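Local coordinates for periplasmic binding protein (Thermotoga lettingae TMO, PDB 4RY8), which binds 5-methylthioribose in the cleft between its two lobes and probably serves as the solute-binding component of a sugar transporter, at residues A200-D206 / F225-D231; I121-I125 / V248-G252; K168-K172 / K195-N199; Q284-F290 / A305-L309. One frame throughout, in Å; residues are numbered along the deposited sequence.

Interaction 1: A200-D206 / F225-D231; sequences AVLAMWD and FKVYSVD. With SR1 (5-S-methyl-5-thio-alpha-D-ribofuranose), chain G.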
loop_
_atom_site.group_PDB
_atom_site.type_symbol
_atom_site.label_atom_id
_atom_site.label_comp_id
_atom_site.label_asym_id
_atom_site.label_seq_id
_atom_site.Cartn_x
_atom_site.Cartn_y
_atom_site.Cartn_z
ATOM N N ALA C 200 -16.798 15.257 -0.010
ATOM C CA ALA C 200 -16.452 13.832 0.042
ATOM C C ALA C 200 -16.507 13.335 1.456
ATOM O O ALA C 200 -16.297 14.099 2.388
ATOM C CB ALA C 200 -15.069 13.583 -0.538
ATOM N N VAL C 201 -16.765 12.038 1.598
ATOM C CA VAL C 201 -16.684 11.350 2.887
ATOM C C VAL C 201 -15.719 10.170 2.803
ATOM O O VAL C 201 -15.763 9.356 1.892
ATOM C CB VAL C 201 -18.063 10.825 3.344
ATOM C CG1 VAL C 201 -17.946 10.062 4.677
ATOM C CG2 VAL C 201 -19.058 11.958 3.396
ATOM N N LEU C 202 -14.866 10.078 3.805
ATOM C CA LEU C 202 -13.970 8.968 3.970
ATOM C C LEU C 202 -14.251 8.373 5.347
ATOM O O LEU C 202 -14.003 8.977 6.401
ATOM C CB LEU C 202 -12.530 9.434 3.831
ATOM C CG LEU C 202 -11.461 8.394 4.072
ATOM C CD1 LEU C 202 -11.496 7.355 2.955
ATOM C CD2 LEU C 202 -10.091 9.081 4.171
ATOM N N ALA C 203 -14.762 7.173 5.339
ATOM C CA ALA C 203 -15.285 6.496 6.524
ATOM C C ALA C 203 -14.581 5.179 6.675
ATOM O O ALA C 203 -14.682 4.287 5.822
ATOM C CB ALA C 203 -16.772 6.272 6.396
ATOM N N MET C 204 -13.891 5.026 7.786
ATOM C CA MET C 204 -12.938 3.920 7.966
ATOM C C MET C 204 -13.549 2.609 8.574
ATOM O O MET C 204 -12.829 1.721 8.940
ATOM C CB MET C 204 -11.737 4.466 8.767
ATOM C CG MET C 204 -10.803 5.450 7.995
ATOM S SD MET C 204 -10.304 4.814 6.325
ATOM C CE MET C 204 -8.915 5.886 5.994
ATOM N N TRP C 205 -14.869 2.517 8.680
ATOM C CA TRP C 205 -15.580 1.247 9.024
ATOM C C TRP C 205 -16.921 1.265 8.286
ATOM O O TRP C 205 -17.498 2.337 8.203
ATOM C CB TRP C 205 -15.744 1.201 10.572
ATOM C CG TRP C 205 -16.594 0.103 11.144
ATOM C CD1 TRP C 205 -16.842 -1.135 10.614
ATOM C CD2 TRP C 205 -17.260 0.139 12.381
ATOM N NE1 TRP C 205 -17.643 -1.859 11.443
ATOM C CE2 TRP C 205 -17.920 -1.096 12.545
ATOM C CE3 TRP C 205 -17.383 1.109 13.375
ATOM C CZ2 TRP C 205 -18.697 -1.379 13.665
ATOM C CZ3 TRP C 205 -18.147 0.834 14.468
ATOM C CH2 TRP C 205 -18.778 -0.389 14.630
ATOM N N ASP C 206 -17.438 0.147 7.705
ATOM C CA ASP C 206 -18.684 0.250 6.981
ATOM C C ASP C 206 -19.883 0.739 7.803
ATOM O O ASP C 206 -20.802 1.314 7.238
ATOM C CB ASP C 206 -19.061 -1.030 6.123
ATOM C CG ASP C 206 -19.262 -2.302 6.961
ATOM O OD1 ASP C 206 -19.051 -2.309 8.187
ATOM O OD2 ASP C 206 -19.673 -3.353 6.366
ATOM N N PHE C 225 -22.009 14.663 -3.081
ATOM C CA PHE C 225 -21.079 13.875 -2.293
ATOM C C PHE C 225 -20.611 12.608 -2.985
ATOM O O PHE C 225 -21.310 12.029 -3.830
ATOM C CB PHE C 225 -21.738 13.489 -0.973
ATOM C CG PHE C 225 -21.697 14.572 0.059
ATOM C CD1 PHE C 225 -20.566 14.749 0.844
ATOM C CD2 PHE C 225 -22.781 15.412 0.258
ATOM C CE1 PHE C 225 -20.504 15.750 1.795
ATOM C CE2 PHE C 225 -22.711 16.425 1.220
ATOM C CZ PHE C 225 -21.581 16.596 1.971
ATOM N N LYS C 226 -19.408 12.188 -2.608
ATOM C CA LYS C 226 -18.903 10.875 -2.968
ATOM C C LYS C 226 -18.344 10.256 -1.704
ATOM O O LYS C 226 -17.654 10.922 -0.961
ATOM C CB LYS C 226 -17.851 11.002 -4.070
ATOM C CG LYS C 226 -18.455 11.310 -5.430
ATOM C CD LYS C 226 -17.501 10.881 -6.522
ATOM C CE LYS C 226 -17.885 11.472 -7.864
ATOM N NZ LYS C 226 -16.958 10.944 -8.909
ATOM N N VAL C 227 -18.714 9.017 -1.428
ATOM C CA VAL C 227 -18.355 8.357 -0.189
ATOM C C VAL C 227 -17.425 7.195 -0.447
ATOM O O VAL C 227 -17.670 6.409 -1.330
ATOM C CB VAL C 227 -19.594 7.864 0.585
ATOM C CG1 VAL C 227 -19.169 7.305 1.961
ATOM C CG2 VAL C 227 -20.599 9.004 0.736
ATOM N N TYR C 228 -16.344 7.150 0.326
ATOM C CA TYR C 228 -15.298 6.132 0.270
ATOM C C TYR C 228 -15.281 5.475 1.648
ATOM O O TYR C 228 -15.271 6.178 2.667
ATOM C CB TYR C 228 -13.925 6.782 -0.059
ATOM C CG TYR C 228 -13.971 7.474 -1.428
ATOM C CD1 TYR C 228 -14.594 8.719 -1.584
ATOM C CD2 TYR C 228 -13.471 6.864 -2.571
ATOM C CE1 TYR C 228 -14.679 9.341 -2.818
ATOM C CE2 TYR C 228 -13.570 7.491 -3.807
ATOM C CZ TYR C 228 -14.177 8.705 -3.925
ATOM O OH TYR C 228 -14.284 9.324 -5.121
ATOM N N SER C 229 -15.294 4.142 1.686
ATOM C CA SER C 229 -15.281 3.421 2.956
ATOM C C SER C 229 -14.309 2.238 2.977
ATOM O O SER C 229 -13.567 1.972 2.039
ATOM C CB SER C 229 -16.682 2.931 3.264
ATOM O OG SER C 229 -16.989 1.908 2.296
ATOM N N VAL C 230 -14.318 1.564 4.103
ATOM C CA VAL C 230 -13.711 0.303 4.258
ATOM C C VAL C 230 -14.814 -0.713 4.566
ATOM O O VAL C 230 -15.864 -0.364 5.141
ATOM C CB VAL C 230 -12.694 0.398 5.423
ATOM C CG1 VAL C 230 -12.006 -0.894 5.698
ATOM C CG2 VAL C 230 -11.657 1.425 5.093
ATOM N N ASP C 231 -14.502 -1.977 4.294
ATOM C CA ASP C 231 -15.338 -3.141 4.580
ATOM C C ASP C 231 -16.356 -3.341 3.465
ATOM O O ASP C 231 -16.742 -2.414 2.781
ATOM C CB ASP C 231 -16.050 -3.152 5.948
ATOM C CG ASP C 231 -15.091 -2.946 7.105
ATOM O OD1 ASP C 231 -14.025 -3.590 7.099
ATOM O OD2 ASP C 231 -15.398 -2.126 8.016
HETATM C CS SR1 G . -14.465 -0.584 15.619
HETATM S S SR1 G . -13.089 -1.265 14.721
HETATM C C5 SR1 G . -14.042 -1.597 13.219
HETATM C C4 SR1 G . -13.170 -2.229 12.138
HETATM O O4 SR1 G . -12.645 -3.392 12.689
HETATM C C1 SR1 G . -12.666 -4.482 11.745
HETATM O O1 SR1 G . -11.348 -4.834 11.494
HETATM C C2 SR1 G . -13.347 -4.028 10.464
HETATM O O2 SR1 G . -12.530 -3.942 9.265
HETATM C C3 SR1 G . -13.892 -2.673 10.871
HETATM O O3 SR1 G . -13.708 -1.726 9.828
#

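Interaction 2: I121-I125 / V248-G252; sequences IGYLI and VATVG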
loop_
_atom_site.group_PDB
_atom_site.type_symbol
_atom_site.label_atom_id
_atom_site.label_comp_id
_atom_site.label_asym_id
_atom_site.label_seq_id
_atom_site.Cartn_x
_atom_site.Cartn_y
_atom_site.Cartn_z
ATOM N N ILE C 121 -5.038 -0.958 3.377
ATOM C CA ILE C 121 -6.433 -0.550 3.279
ATOM C C ILE C 121 -6.510 0.970 3.358
ATOM O O ILE C 121 -7.170 1.586 2.566
ATOM C CB ILE C 121 -7.348 -1.119 4.412
ATOM C CG1 ILE C 121 -7.580 -2.631 4.332
ATOM C CG2 ILE C 121 -8.712 -0.422 4.379
ATOM C CD1 ILE C 121 -8.397 -3.160 5.512
ATOM N N GLY C 122 -5.874 1.556 4.378
ATOM C CA GLY C 122 -5.932 3.010 4.565
ATOM C C GLY C 122 -5.331 3.825 3.422
ATOM O O GLY C 122 -5.859 4.869 3.058
ATOM N N TYR C 123 -4.277 3.283 2.821
ATOM C CA TYR C 123 -3.634 3.832 1.670
ATOM C C TYR C 123 -4.527 3.639 0.436
ATOM O O TYR C 123 -4.782 4.565 -0.308
ATOM C CB TYR C 123 -2.294 3.138 1.390
ATOM C CG TYR C 123 -1.692 3.748 0.164
ATOM C CD1 TYR C 123 -1.331 5.085 0.182
ATOM C CD2 TYR C 123 -1.630 3.061 -1.071
ATOM C CE1 TYR C 123 -0.848 5.704 -0.940
ATOM C CE2 TYR C 123 -1.123 3.688 -2.208
ATOM C CZ TYR C 123 -0.730 5.027 -2.121
ATOM O OH TYR C 123 -0.238 5.743 -3.201
ATOM N N LEU C 124 -5.051 2.450 0.250
ATOM C CA LEU C 124 -5.817 2.238 -0.990
ATOM C C LEU C 124 -7.061 3.099 -1.036
ATOM O O LEU C 124 -7.355 3.722 -2.066
ATOM C CB LEU C 124 -6.197 0.783 -1.180
ATOM C CG LEU C 124 -5.123 -0.249 -1.503
ATOM C CD1 LEU C 124 -5.784 -1.622 -1.525
ATOM C CD2 LEU C 124 -4.379 0.027 -2.805
ATOM N N ILE C 125 -7.802 3.167 0.065
ATOM C CA ILE C 125 -9.065 3.913 0.006
ATOM C C ILE C 125 -8.777 5.394 -0.022
ATOM O O ILE C 125 -9.469 6.124 -0.743
ATOM C CB ILE C 125 -10.104 3.515 1.099
ATOM C CG1 ILE C 125 -11.463 4.115 0.774
ATOM C CG2 ILE C 125 -9.609 4.007 2.503
ATOM C CD1 ILE C 125 -12.218 3.556 -0.423
ATOM N N VAL C 248 -19.280 5.342 -3.579
ATOM C CA VAL C 248 -18.595 4.986 -4.863
ATOM C C VAL C 248 -17.522 3.883 -4.813
ATOM O O VAL C 248 -17.287 3.195 -5.801
ATOM C CB VAL C 248 -18.071 6.229 -5.626
ATOM C CG1 VAL C 248 -19.232 7.140 -6.016
ATOM C CG2 VAL C 248 -17.082 6.983 -4.827
ATOM N N ALA C 249 -16.906 3.688 -3.659
ATOM C CA ALA C 249 -15.911 2.660 -3.485
ATOM C C ALA C 249 -15.736 2.292 -2.011
ATOM O O ALA C 249 -15.960 3.122 -1.111
ATOM C CB ALA C 249 -14.573 3.117 -4.058
ATOM N N THR C 250 -15.364 1.031 -1.803
ATOM C CA THR C 250 -14.910 0.519 -0.522
ATOM C C THR C 250 -13.731 -0.434 -0.779
ATOM O O THR C 250 -13.543 -1.013 -1.872
ATOM C CB THR C 250 -16.070 -0.204 0.262
ATOM O OG1 THR C 250 -15.714 -0.440 1.632
ATOM C CG2 THR C 250 -16.428 -1.539 -0.368
ATOM N N VAL C 251 -12.924 -0.569 0.247
ATOM C CA VAL C 251 -11.803 -1.458 0.262
ATOM C C VAL C 251 -12.003 -2.449 1.402
ATOM O O VAL C 251 -12.217 -2.070 2.562
ATOM C CB VAL C 251 -10.511 -0.615 0.410
ATOM C CG1 VAL C 251 -9.336 -1.472 0.852
ATOM C CG2 VAL C 251 -10.255 0.074 -0.947
ATOM N N GLY C 252 -11.932 -3.730 1.089
ATOM C CA GLY C 252 -12.098 -4.729 2.149
ATOM C C GLY C 252 -11.789 -6.171 1.842
ATOM O O GLY C 252 -11.201 -6.490 0.803
#

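Interaction 3: K168-K172 / K195-N199; sequences KEVAK and KPEAN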
loop_
_atom_site.group_PDB
_atom_site.type_symbol
_atom_site.label_atom_id
_atom_site.label_comp_id
_atom_site.label_asym_id
_atom_site.label_seq_id
_atom_site.Cartn_x
_atom_site.Cartn_y
_atom_site.Cartn_z
ATOM N N LYS C 168 -8.412 18.129 1.624
ATOM C CA LYS C 168 -8.444 18.838 2.918
ATOM C C LYS C 168 -9.391 18.120 3.874
ATOM O O LYS C 168 -10.463 17.713 3.476
ATOM C CB LYS C 168 -8.959 20.277 2.783
ATOM C CG LYS C 168 -8.217 21.175 1.816
ATOM C CD LYS C 168 -6.913 21.661 2.402
ATOM C CE LYS C 168 -6.142 22.505 1.391
ATOM N NZ LYS C 168 -6.771 23.830 1.148
ATOM N N GLU C 169 -9.008 17.992 5.144
ATOM C CA GLU C 169 -9.923 17.472 6.134
ATOM C C GLU C 169 -10.683 18.685 6.635
ATOM O O GLU C 169 -10.084 19.593 7.152
ATOM C CB GLU C 169 -9.173 16.787 7.283
ATOM C CG GLU C 169 -10.100 16.197 8.346
ATOM C CD GLU C 169 -9.394 15.350 9.392
ATOM O OE1 GLU C 169 -8.510 14.504 9.088
ATOM O OE2 GLU C 169 -9.773 15.501 10.555
ATOM N N VAL C 170 -11.988 18.725 6.440
ATOM C CA VAL C 170 -12.784 19.843 6.946
ATOM C C VAL C 170 -13.596 19.481 8.199
ATOM O O VAL C 170 -14.097 20.378 8.880
ATOM C CB VAL C 170 -13.728 20.419 5.874
ATOM C CG1 VAL C 170 -12.948 20.831 4.633
ATOM C CG2 VAL C 170 -14.827 19.429 5.534
ATOM N N ALA C 171 -13.742 18.191 8.484
ATOM C CA ALA C 171 -14.292 17.682 9.750
ATOM C C ALA C 171 -13.869 16.246 9.985
ATOM O O ALA C 171 -13.707 15.457 9.008
ATOM C CB ALA C 171 -15.808 17.782 9.804
ATOM N N LYS C 172 -13.646 15.931 11.269
ATOM C CA LYS C 172 -13.523 14.555 11.802
ATOM C C LYS C 172 -14.704 14.183 12.712
ATOM O O LYS C 172 -14.927 14.808 13.750
ATOM C CB LYS C 172 -12.245 14.409 12.652
ATOM C CG LYS C 172 -11.897 12.963 12.993
ATOM C CD LYS C 172 -10.565 12.836 13.736
ATOM C CE LYS C 172 -10.477 11.478 14.337
ATOM N NZ LYS C 172 -9.102 11.065 14.596
ATOM N N LYS C 195 -20.251 22.379 7.632
ATOM C CA LYS C 195 -19.287 22.484 6.512
ATOM C C LYS C 195 -19.987 22.310 5.168
ATOM O O LYS C 195 -19.948 21.260 4.563
ATOM C CB LYS C 195 -18.176 21.471 6.650
ATOM C CG LYS C 195 -17.547 21.397 8.028
ATOM C CD LYS C 195 -16.680 22.590 8.375
ATOM C CE LYS C 195 -16.265 22.463 9.832
ATOM N NZ LYS C 195 -15.587 23.679 10.331
ATOM N N PRO C 196 -20.635 23.356 4.695
ATOM C CA PRO C 196 -21.351 23.181 3.432
ATOM C C PRO C 196 -20.412 23.025 2.238
ATOM O O PRO C 196 -20.844 22.583 1.183
ATOM C CB PRO C 196 -22.199 24.462 3.312
ATOM C CG PRO C 196 -21.557 25.464 4.226
ATOM C CD PRO C 196 -20.783 24.704 5.274
ATOM N N GLU C 197 -19.136 23.348 2.412
ATOM C CA GLU C 197 -18.159 23.181 1.347
ATOM C C GLU C 197 -17.730 21.701 1.187
ATOM O O GLU C 197 -17.064 21.370 0.217
ATOM C CB GLU C 197 -16.939 24.107 1.569
ATOM C CG GLU C 197 -15.884 23.600 2.561
ATOM C CD GLU C 197 -16.190 23.873 4.038
ATOM O OE1 GLU C 197 -17.349 24.227 4.392
ATOM O OE2 GLU C 197 -15.247 23.726 4.854
ATOM N N ALA C 198 -18.121 20.817 2.116
ATOM C CA ALA C 198 -17.622 19.461 2.110
ATOM C C ALA C 198 -18.238 18.750 0.903
ATOM O O ALA C 198 -19.400 18.973 0.600
ATOM C CB ALA C 198 -17.965 18.760 3.416
ATOM N N ASN C 199 -17.445 17.958 0.181
ATOM C CA ASN C 199 -17.968 17.198 -0.978
ATOM C C ASN C 199 -17.491 15.728 -1.041
ATOM O O ASN C 199 -17.748 15.017 -2.006
ATOM C CB ASN C 199 -17.612 17.914 -2.290
ATOM C CG ASN C 199 -16.104 18.086 -2.483
ATOM O OD1 ASN C 199 -15.296 17.762 -1.607
ATOM N ND2 ASN C 199 -15.725 18.653 -3.601
HETATM O O HOH W 1 -12.751 22.738 8.916
#

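Interaction 4: Q284-F290 / A305-L309; sequences QLITRQF and ALPAL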
loop_
_atom_site.group_PDB
_atom_site.type_symbol
_atom_site.label_atom_id
_atom_site.label_comp_id
_atom_site.label_asym_id
_atom_site.label_seq_id
_atom_site.Cartn_x
_atom_site.Cartn_y
_atom_site.Cartn_z
ATOM N N GLN C 284 -9.150 -5.710 -0.869
ATOM C CA GLN C 284 -9.411 -5.438 -2.282
ATOM C C GLN C 284 -10.228 -4.198 -2.452
ATOM O O GLN C 284 -11.234 -4.045 -1.775
ATOM C CB GLN C 284 -10.251 -6.552 -2.934
ATOM C CG GLN C 284 -9.804 -7.978 -2.667
ATOM C CD GLN C 284 -8.442 -8.300 -3.231
ATOM O OE1 GLN C 284 -8.059 -7.806 -4.290
ATOM N NE2 GLN C 284 -7.687 -9.147 -2.505
ATOM N N LEU C 285 -9.858 -3.392 -3.447
ATOM C CA LEU C 285 -10.683 -2.298 -3.958
ATOM C C LEU C 285 -11.929 -2.807 -4.692
ATOM O O LEU C 285 -11.865 -3.654 -5.616
ATOM C CB LEU C 285 -9.851 -1.368 -4.869
ATOM C CG LEU C 285 -10.518 -0.107 -5.477
ATOM C CD1 LEU C 285 -10.958 0.908 -4.421
ATOM C CD2 LEU C 285 -9.560 0.554 -6.465
ATOM N N ILE C 286 -13.073 -2.294 -4.268
ATOM C CA ILE C 286 -14.363 -2.700 -4.809
ATOM C C ILE C 286 -15.135 -1.432 -5.132
ATOM O O ILE C 286 -15.612 -0.772 -4.236
ATOM C CB ILE C 286 -15.152 -3.558 -3.784
ATOM C CG1 ILE C 286 -14.357 -4.840 -3.455
ATOM C CG2 ILE C 286 -16.521 -3.902 -4.387
ATOM C CD1 ILE C 286 -14.659 -5.467 -2.128
ATOM N N THR C 287 -15.266 -1.091 -6.408
ATOM C CA THR C 287 -15.979 0.132 -6.787
ATOM C C THR C 287 -17.470 -0.130 -7.080
ATOM O O THR C 287 -17.862 -1.242 -7.436
ATOM C CB THR C 287 -15.305 0.825 -7.990
ATOM O OG1 THR C 287 -15.578 0.086 -9.181
ATOM C CG2 THR C 287 -13.794 0.934 -7.823
ATOM N N ARG C 288 -18.289 0.906 -6.881
ATOM C CA ARG C 288 -19.710 0.832 -7.215
ATOM C C ARG C 288 -19.881 0.456 -8.690
ATOM O O ARG C 288 -20.775 -0.313 -9.044
ATOM C CB ARG C 288 -20.395 2.174 -6.936
ATOM C CG ARG C 288 -21.788 2.249 -7.502
ATOM C CD ARG C 288 -22.570 3.480 -7.104
ATOM N NE ARG C 288 -23.983 3.240 -7.379
ATOM C CZ ARG C 288 -24.527 3.209 -8.589
ATOM N NH1 ARG C 288 -23.803 3.424 -9.677
ATOM N NH2 ARG C 288 -25.813 2.969 -8.712
ATOM N N GLN C 289 -19.013 1.020 -9.521
ATOM C CA GLN C 289 -18.970 0.771 -10.961
ATOM C C GLN C 289 -18.757 -0.694 -11.306
ATOM O O GLN C 289 -19.415 -1.241 -12.220
ATOM C CB GLN C 289 -17.837 1.600 -11.587
ATOM C CG GLN C 289 -18.102 2.065 -13.012
ATOM C CD GLN C 289 -18.628 3.491 -13.065
ATOM O OE1 GLN C 289 -18.015 4.412 -12.517
ATOM N NE2 GLN C 289 -19.765 3.680 -13.723
ATOM N N PHE C 290 -17.791 -1.309 -10.635
ATOM C CA PHE C 290 -17.523 -2.749 -10.794
ATOM C C PHE C 290 -18.728 -3.602 -10.328
ATOM O O PHE C 290 -19.051 -4.627 -10.956
ATOM C CB PHE C 290 -16.216 -3.148 -10.050
ATOM C CG PHE C 290 -15.952 -4.625 -10.033
ATOM C CD1 PHE C 290 -15.477 -5.283 -11.178
ATOM C CD2 PHE C 290 -16.226 -5.380 -8.895
ATOM C CE1 PHE C 290 -15.264 -6.655 -11.168
ATOM C CE2 PHE C 290 -16.019 -6.754 -8.892
ATOM C CZ PHE C 290 -15.538 -7.392 -10.032
ATOM N N ALA C 305 -17.081 -13.103 -8.763
ATOM C CA ALA C 305 -16.642 -12.092 -9.722
ATOM C C ALA C 305 -15.224 -11.591 -9.442
ATOM O O ALA C 305 -14.565 -11.083 -10.347
ATOM C CB ALA C 305 -17.612 -10.910 -9.698
ATOM N N LEU C 306 -14.784 -11.689 -8.187
ATOM C CA LEU C 306 -13.467 -11.199 -7.754
ATOM C C LEU C 306 -12.817 -12.263 -6.867
ATOM O O LEU C 306 -12.826 -12.154 -5.630
ATOM C CB LEU C 306 -13.601 -9.877 -6.991
ATOM C CG LEU C 306 -13.005 -8.590 -7.573
ATOM C CD1 LEU C 306 -13.149 -7.467 -6.553
ATOM C CD2 LEU C 306 -11.544 -8.769 -7.954
ATOM N N PRO C 307 -12.253 -13.315 -7.492
ATOM C CA PRO C 307 -11.761 -14.459 -6.696
ATOM C C PRO C 307 -10.678 -14.126 -5.650
ATOM O O PRO C 307 -10.568 -14.832 -4.649
ATOM C CB PRO C 307 -11.262 -15.464 -7.760
ATOM C CG PRO C 307 -11.170 -14.704 -9.042
ATOM C CD PRO C 307 -12.100 -13.531 -8.946
ATOM N N ALA C 308 -9.903 -13.063 -5.842
ATOM C CA ALA C 308 -8.911 -12.657 -4.805
ATOM C C ALA C 308 -9.508 -12.450 -3.387
ATOM O O ALA C 308 -8.780 -12.451 -2.400
ATOM C CB ALA C 308 -8.149 -11.432 -5.297
ATOM N N LEU C 309 -10.821 -12.237 -3.293
ATOM C CA LEU C 309 -11.545 -12.269 -2.015
ATOM C C LEU C 309 -11.719 -13.687 -1.456
ATOM O O LEU C 309 -11.973 -13.822 -0.273
ATOM C CB LEU C 309 -12.917 -11.561 -2.150
ATOM C CG LEU C 309 -13.002 -10.025 -2.187
ATOM C CD1 LEU C 309 -14.385 -9.491 -2.593
ATOM C CD2 LEU C 309 -12.613 -9.427 -0.812
#

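Interaction 1: A200-D206 / F225-D231
Trp-205 and Asp-231 meet at the sugar-binding end of two neighbouring parallel strands, 200-203 and 226-230. The indole ring and the carboxylate stand almost perpendicular, their planes 82° apart, with Asp-231 OD2 in the plane of the ring at its edge, 3.1 Å from Trp-205 CD1. With its CG anti to the backbone N (chi1 172°), Trp-205 lays one face against the ligand, whose C5 sits 3.6 Å above the ring plane, offset toward the rim. Asp-231 grips two hydroxyls: O2 of the sugar donates to OD1 (2.7 Å), and O3 to OD2 (2.5 Å). The backbone N of Asp-206, in the first turn of helix 206-219, also donates to Asp-231 OD2 (3.1 Å), meeting it on the anti side. Without the indole, as with an alanine here, the sugar's C5 would probably lose its aromatic platform and the carboxylate would be freer to turn. Farther back, Val-201 and Val-227 lie side by side, Val-201 CB 3.9 Å from Val-227 CG1, whereas Leu-202 and Tyr-228 cross at about a right angle. Tyr-228 N donates to Val-201 O and Ala-203 N to Tyr-228 O in this beta-alpha-beta unit. The pocket thus pairs a carboxylate for vicinal hydroxyls with an aromatic face, and the N-H and hydroxyls probably offset part of the charge built up with the nearby Asp-206 carboxylate.

Interaction 2: I121-I125 / V248-G252
Val-251 points from strand 248-252 into helix 121-125, and the contact is apolar packing centred on its two methyl groups. Val-251 CG1, anti to the backbone N at a chi1 of 163°, meets Ile-121 CG2 at 3.7 Å. On the other branch, Val-251 CG2 touches Leu-124 CB at 4.1 Å and lies 4.0 Å from both CB and the end methyl CD1 of Ile-125. Both isoleucines slide past the valine in opposite directions. One turn of helix, closed by the bond from Ile-125 N to Ile-121 O, therefore presents side chains to both branches of a single valine. The Ala-249 methyl adds a looser apolar touch to Ile-125 CD1.

A second group of contacts is between a side chain and the strand backbone. Ile-125 CG1 lies anti to its own N (chi1 -168°), and this carries Ile-125 CD1 along the strand to within 3.8 Å of Ala-249 O and 4.1 Å of Thr-250 CA. No hydrogen bond joins the segments.

The segment axes pass 8.4 Å apart and run nearly antiparallel, at 164°. Helix 118-132 packs here across the face of the mixed sheet, as helices do in the alpha/beta lobes of periplasmic binding proteins, with the Ile-121 side chain about 6 Å from the sugar. Ile-121 also touches Val-230, and Ile-125 touches Tyr-228, both on adjoining strand 226-230.

Interaction 3: K168-K172 / K195-N199
Val-170, on edge strand 167-173, packs against the type I beta turn from Lys-195 to Ala-198, which follows helix 180-194 and leads into strand 200-203 of the same sheet. This is part of the alpha/beta fold of a periplasmic binding protein lobe, at its surface and remote from the sugar. The turn is closed by Ala-198 N donating to Lys-195 O at 3.1 Å.

The apolar part falls to the two methyls of Val-170. CG2, placed between the backbone N and the carbonyl carbon (chi1 of the residue -56°), meets Ala-198 CB at 3.8 Å and, more distantly, Lys-195 CB. Val-170 CG1 instead faces the carboxylate of Glu-197, with OE2 3.7 Å away. Ala-198 also touches Ile-140 on strand 137-142, which separates the edge strand from strand 200-203.

In the polar part, no direct hydrogen bond crosses the contact. Lys-195 bends at chi2 (-72°), and its aliphatic chain slides past Val-170 in the opposite direction, bringing Lys-195 CE to 3.2 Å from Val-170 O. A water lies between the ammonium group and that carbonyl: it donates to Val-170 O at 2.7 Å and accepts a weak bond from Lys-195 NZ at 3.3 Å.

Interaction 4: Q284-F290 / A305-L309
Strand 284-287 turns into a helix at Thr-287, whose OG1 caps it by accepting from Phe-290 N (3.0 Å), while the facing 305-309 leaves helix 299-305 and curls into a short 3-10 turn. Gln-284 CG, set anti to the carbonyl carbon by chi1 (-47°), lies 3.7 Å from Leu-309 CD2 as the two side chains slide past each other in opposite directions. A bend at chi2 (-64°) then brings the amide to the methyl of Ala-308, with Gln-284 NE2 3.6 Å from Ala-308 CB; NE2 makes a weak hydrogen bond to Glu-282 O. Were a serine to replace Gln-284, Leu-309 CD2 would probably lose its packing on CG, and the amide beside Ala-308 and its weak bond would go too. Ile-286 and Leu-309 reach toward each other tip to tip, CD1 to CD1 at 4.1 Å, and Leu-302 of helix 299-305 touches both. At the far end, the Phe-290 ring crosses Leu-306 obliquely, CZ 3.7 Å from Leu-306 CG, with Ala-305 O in its plane at the edge. With no hydrogen bond between the segments, apolar packing joins the loop to the edge strand, and the one side-chain amide that takes part lends mainly van der Waals surface.

In the fold
All four contacts reach the mixed sheet of one lobe, ordered 167-173, 137-142, 200-203, 226-230, 247-252, 284-287, with only the last strand antiparallel to its neighbour. Interaction 3 lies toward one edge and interaction 4 at the other, their centres about 28 Å apart; interactions 1 and 2 fall between, centres about 8 Å apart, on neighbouring strands 226-230 and 247-252. Backbone bonds such as Ile-286 N to Thr-250 O carry interaction 2 into interaction 4. Along the chain, helix 118-132 comes first, then interactions 3 and 1, strand 247-252 and finally interaction 4. The sugar is held at the strand ends in interaction 1, and the other contacts are structural packing around that sheet.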